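PDB 5GZS: GGDEF family protein from Vibrio cholerae, which is the diguanylate cyclase CdgH, whose periplasmic portion, built of solute-binding-protein-like regions, binds arginine and probably senses it. Local coordinates for residues Y202-D205 with I206-A210; L211-S214 with V215-G219. All blocks are in the same frame, centred on the assembly; numbering follows the deposited sequence.

Overall arrangement
Contacts 1 and 2 show how one long helix, 189-218, changes its surroundings along its length. They follow each other directly in sequence, 202-210 and then 211-219, with their centres about 14 Å apart on the same side of the chain's centre. Contact 1 faces the arginine-binding part of the chain: the side chain of Tyr202 lies about 13 Å from the bound arginine, and contact 1 packs on helices 15-28 and 144-149. Contact 2, with its centre about 21 Å from that of the chain against about 15 Å for contact 1, meets helix 421-435 and the chain just after helix 248-259. Met436 touches both, through Arg207 and Leu211. The helix thus runs from one solute-binding-protein-like region towards the next.

Contact 1 (Y202-D205 with I206-A210)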
loop_
_atom_site.group_PDB
_atom_site.type_symbol
_atom_site.label_atom_id
_atom_site.label_comp_id
_atom_site.label_asym_id
_atom_site.label_seq_id
_atom_site.Cartn_x
_atom_site.Cartn_y
_atom_site.Cartn_z
ATOM N N TYR A 202 -13.521 -3.730 -28.464
ATOM C CA TYR A 202 -14.614 -4.670 -28.454
ATOM C C TYR A 202 -15.202 -4.729 -27.079
ATOM O O TYR A 202 -16.399 -4.586 -26.939
ATOM C CB TYR A 202 -14.159 -6.043 -28.916
ATOM C CG TYR A 202 -15.242 -7.101 -28.893
ATOM C CD1 TYR A 202 -15.530 -7.810 -27.729
ATOM C CD2 TYR A 202 -15.962 -7.408 -30.040
ATOM C CE1 TYR A 202 -16.510 -8.786 -27.707
ATOM C CE2 TYR A 202 -16.956 -8.387 -30.023
ATOM C CZ TYR A 202 -17.214 -9.071 -28.858
ATOM O OH TYR A 202 -18.175 -10.042 -28.848
ATOM N N GLN A 203 -14.376 -4.912 -26.044
ATOM C CA GLN A 203 -14.937 -5.080 -24.695
ATOM C C GLN A 203 -15.363 -3.750 -24.066
ATOM O O GLN A 203 -16.318 -3.705 -23.298
ATOM C CB GLN A 203 -13.964 -5.849 -23.785
ATOM C CG GLN A 203 -12.566 -5.263 -23.539
ATOM C CD GLN A 203 -12.547 -4.186 -22.457
ATOM O OE1 GLN A 203 -12.951 -4.405 -21.312
ATOM N NE2 GLN A 203 -12.094 -3.006 -22.836
ATOM N N LEU A 204 -14.687 -2.659 -24.399
ATOM C CA LEU A 204 -15.100 -1.383 -23.835
ATOM C C LEU A 204 -16.502 -1.035 -24.349
ATOM O O LEU A 204 -17.322 -0.468 -23.611
ATOM C CB LEU A 204 -14.113 -0.257 -24.168
ATOM C CG LEU A 204 -14.361 1.001 -23.329
ATOM C CD1 LEU A 204 -14.530 0.576 -21.873
ATOM C CD2 LEU A 204 -13.247 2.025 -23.459
ATOM N N ASP A 205 -16.785 -1.391 -25.601
ATOM C CA ASP A 205 -18.106 -1.151 -26.186
ATOM C C ASP A 205 -19.236 -1.914 -25.483
ATOM O O ASP A 205 -20.301 -1.341 -25.210
ATOM C CB ASP A 205 -18.088 -1.509 -27.657
ATOM C CG ASP A 205 -17.522 -0.403 -28.518
ATOM O OD1 ASP A 205 -17.084 0.625 -27.972
ATOM O OD2 ASP A 205 -17.512 -0.563 -29.755
ATOM N N ILE A 206 -19.014 -3.190 -25.185
ATOM C CA ILE A 206 -19.975 -3.984 -24.415
ATOM C C ILE A 206 -20.232 -3.371 -23.059
ATOM O O ILE A 206 -21.387 -3.295 -22.601
ATOM C CB ILE A 206 -19.488 -5.431 -24.187
ATOM C CG1 ILE A 206 -19.521 -6.220 -25.485
ATOM C CG2 ILE A 206 -20.314 -6.157 -23.075
ATOM C CD1 ILE A 206 -18.991 -7.627 -25.305
ATOM N N ARG A 207 -19.154 -2.952 -22.401
ATOM C CA ARG A 207 -19.303 -2.314 -21.082
ATOM C C ARG A 207 -19.969 -0.929 -21.156
ATOM O O ARG A 207 -20.777 -0.615 -20.308
ATOM C CB ARG A 207 -17.960 -2.245 -20.388
ATOM C CG ARG A 207 -17.586 -3.638 -19.908
ATOM C CD ARG A 207 -16.091 -3.757 -19.705
ATOM N NE ARG A 207 -15.668 -3.077 -18.494
ATOM C CZ ARG A 207 -14.497 -2.484 -18.356
ATOM N NH1 ARG A 207 -13.623 -2.500 -19.347
ATOM N NH2 ARG A 207 -14.197 -1.900 -17.212
ATOM N N LYS A 208 -19.703 -0.152 -22.198
ATOM C CA LYS A 208 -20.417 1.104 -22.376
ATOM C C LYS A 208 -21.921 0.892 -22.563
ATOM O O LYS A 208 -22.749 1.621 -22.025
ATOM C CB LYS A 208 -19.869 1.860 -23.578
ATOM C CG LYS A 208 -18.569 2.580 -23.296
ATOM C CD LYS A 208 -17.964 3.070 -24.596
ATOM C CE LYS A 208 -16.788 4.017 -24.364
ATOM N NZ LYS A 208 -16.196 4.280 -25.696
ATOM N N GLN A 209 -22.256 -0.095 -23.389
ATOM C CA GLN A 209 -23.642 -0.376 -23.735
ATOM C C GLN A 209 -24.437 -0.744 -22.495
ATOM O O GLN A 209 -25.566 -0.291 -22.309
ATOM C CB GLN A 209 -23.719 -1.506 -24.764
ATOM C CG GLN A 209 -25.135 -1.869 -25.183
ATOM C CD GLN A 209 -25.407 -3.357 -25.086
ATOM O OE1 GLN A 209 -24.866 -4.044 -24.221
ATOM N NE2 GLN A 209 -26.251 -3.863 -25.978
ATOM N N ALA A 210 -23.837 -1.568 -21.644
ATOM C CA ALA A 210 -24.489 -1.979 -20.391
ATOM C C ALA A 210 -24.703 -0.726 -19.545
ATOM O O ALA A 210 -25.807 -0.475 -19.077
ATOM C CB ALA A 210 -23.671 -3.000 -19.647
HETATM O O HOH W 1 -15.112 1.619 -26.688
#
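Gln203 OE1 is gripped twice, by Arg207 NH1 at 2.8 Å and by the hydroxyl of Tyr80 from outside the helix. The NH1 donor lies in the carbonyl plane on a lone pair of the amide oxygen, although the N-H...O angle of 134° is well short of straight and the amide and guanidinium planes stand 47° apart. Gln203 reaches this position with CG between its backbone N and carbonyl carbon (chi1 59°) and a further bend at chi2, which lays the amide alongside Arg207; Gln203 NE2 turns back to the carbonyl of Gln200. This is an i to i+4 side-chain bridge on an alpha helix, running beside the backbone bond from Arg207 N to Gln203 O (3.1 Å). On the neighbouring flank of the helix, Leu204 CG meets Lys208 CE at 4.0 Å. Lys208 NZ is too far from Asp205 OD1 for a salt bridge (4.4 Å), but a water joins them, giving a hydrogen bond to OD1 (2.6 Å) and accepting one from NZ (3.0 Å). Asp205 OD2 makes a salt bridge with Lys201. On the buried side Ile206 CD1 touches Tyr202 CE1 at 3.6 Å, packing towards Lys145 and Leu148 of helix 144-149, while Tyr202 OH bonds to Asp13 and Lys145.

Contact 2 (L211-S214 with V215-G219); sequences LRQS and VVESG
With CG turned away from the backbone N (chi1 -154°) and the chain then bent at chi2, Gln213 folds its amide along the helix until NE2 comes to 3.8 Å from Val216 CG1. That methyl is itself opposite its own backbone N, and the two side chains cross at a slant, an i to i+3 contact between an amide and an aliphatic branch on an exposed flank. Glu217 lies one turn beyond Gln213: its CG passes 3.3 Å from Gln213 O, the same carbonyl that accepts the backbone N-H of Glu217 at 2.9 Å. The adjacent bond, from Val216 N to Arg212 O (3.1 Å), is nearly straight at 174°. Towards the C-terminal end the i to i-4 pattern gives way in part to i to i-3 bonds, for Ser218 N makes a weak bond to Ser214 O (2.9 Å), whereas Val215 O accepts from both Ser218 N and Gly219 N. Gly219 then leaves the helix with positive phi (76°). Along the covered side, Val215 and Leu211 pack on Leu260, just beyond helix 248-259, and Arg212 NE bonds to the carbonyl of Met259. Helix 421-435 is a further neighbour, with Arg432 NH1 hydrogen-bonded to Ser214 OG and Thr425 touching Ser218.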
loop_
_atom_site.group_PDB
_atom_site.type_symbol
_atom_site.label_atom_id
_atom_site.label_comp_id
_atom_site.label_asym_id
_atom_site.label_seq_id
_atom_site.Cartn_x
_atom_site.Cartn_y
_atom_site.Cartn_z
ATOM N N LEU A 211 -23.647 0.081 -19.424
ATOM C CA LEU A 211 -23.688 1.302 -18.661
ATOM C C LEU A 211 -24.737 2.256 -19.234
ATOM O O LEU A 211 -25.560 2.812 -18.502
ATOM C CB LEU A 211 -22.307 1.987 -18.633
ATOM C CG LEU A 211 -22.319 3.333 -17.890
ATOM C CD1 LEU A 211 -22.966 3.188 -16.522
ATOM C CD2 LEU A 211 -20.934 3.923 -17.726
ATOM N N ARG A 212 -24.723 2.452 -20.543
ATOM C CA ARG A 212 -25.674 3.383 -21.122
ATOM C C ARG A 212 -27.114 2.892 -20.976
ATOM O O ARG A 212 -28.047 3.691 -20.805
ATOM C CB ARG A 212 -25.299 3.653 -22.559
ATOM C CG ARG A 212 -24.023 4.485 -22.567
ATOM C CD ARG A 212 -23.384 4.633 -23.933
ATOM N NE ARG A 212 -22.035 5.150 -23.737
ATOM C CZ ARG A 212 -21.139 5.311 -24.701
ATOM N NH1 ARG A 212 -21.454 5.003 -25.950
ATOM N NH2 ARG A 212 -19.929 5.788 -24.414
ATOM N N GLN A 213 -27.300 1.585 -20.959
ATOM C CA GLN A 213 -28.636 1.064 -20.764
ATOM C C GLN A 213 -29.103 1.400 -19.360
ATOM O O GLN A 213 -30.303 1.533 -19.103
ATOM C CB GLN A 213 -28.694 -0.446 -21.017
ATOM C CG GLN A 213 -30.074 -0.908 -21.450
ATOM C CD GLN A 213 -30.756 0.051 -22.449
ATOM O OE1 GLN A 213 -30.129 0.577 -23.381
ATOM N NE2 GLN A 213 -32.050 0.264 -22.260
ATOM N N SER A 214 -28.151 1.554 -18.453
ATOM C CA SER A 214 -28.495 1.877 -17.082
ATOM C C SER A 214 -28.973 3.312 -16.978
ATOM O O SER A 214 -29.875 3.620 -16.171
ATOM C CB SER A 214 -27.304 1.657 -16.155
ATOM O OG SER A 214 -27.153 0.288 -15.869
ATOM N N VAL A 215 -28.347 4.179 -17.778
ATOM C CA VAL A 215 -28.737 5.584 -17.833
ATOM C C VAL A 215 -30.195 5.677 -18.260
ATOM O O VAL A 215 -31.011 6.301 -17.579
ATOM C CB VAL A 215 -27.861 6.388 -18.803
ATOM C CG1 VAL A 215 -28.412 7.802 -18.993
ATOM C CG2 VAL A 215 -26.412 6.398 -18.336
ATOM N N VAL A 216 -30.503 5.022 -19.380
ATOM C CA VAL A 216 -31.861 4.950 -19.926
ATOM C C VAL A 216 -32.827 4.367 -18.908
ATOM O O VAL A 216 -33.887 4.961 -18.642
ATOM C CB VAL A 216 -31.922 4.101 -21.233
ATOM C CG1 VAL A 216 -33.348 3.750 -21.579
ATOM C CG2 VAL A 216 -31.238 4.838 -22.397
ATOM N N GLU A 217 -32.470 3.225 -18.315
ATOM C CA GLU A 217 -33.309 2.652 -17.252
ATOM C C GLU A 217 -33.487 3.593 -16.066
ATOM O O GLU A 217 -34.443 3.451 -15.314
ATOM C CB GLU A 217 -32.752 1.325 -16.746
ATOM C CG GLU A 217 -32.955 0.174 -17.703
ATOM C CD GLU A 217 -32.305 -1.105 -17.220
ATOM O OE1 GLU A 217 -31.853 -1.148 -16.051
ATOM O OE2 GLU A 217 -32.255 -2.071 -18.010
ATOM N N SER A 218 -32.585 4.555 -15.889
ATOM C CA SER A 218 -32.686 5.442 -14.738
ATOM C C SER A 218 -33.775 6.454 -15.015
ATOM O O SER A 218 -34.386 7.013 -14.107
ATOM C CB SER A 218 -31.362 6.156 -14.461
ATOM O OG SER A 218 -31.213 7.285 -15.305
ATOM N N GLY A 219 -34.005 6.709 -16.294
ATOM C CA GLY A 219 -35.100 7.583 -16.653
ATOM C C GLY A 219 -34.769 9.029 -16.405
ATOM O O GLY A 219 -35.658 9.843 -16.225
#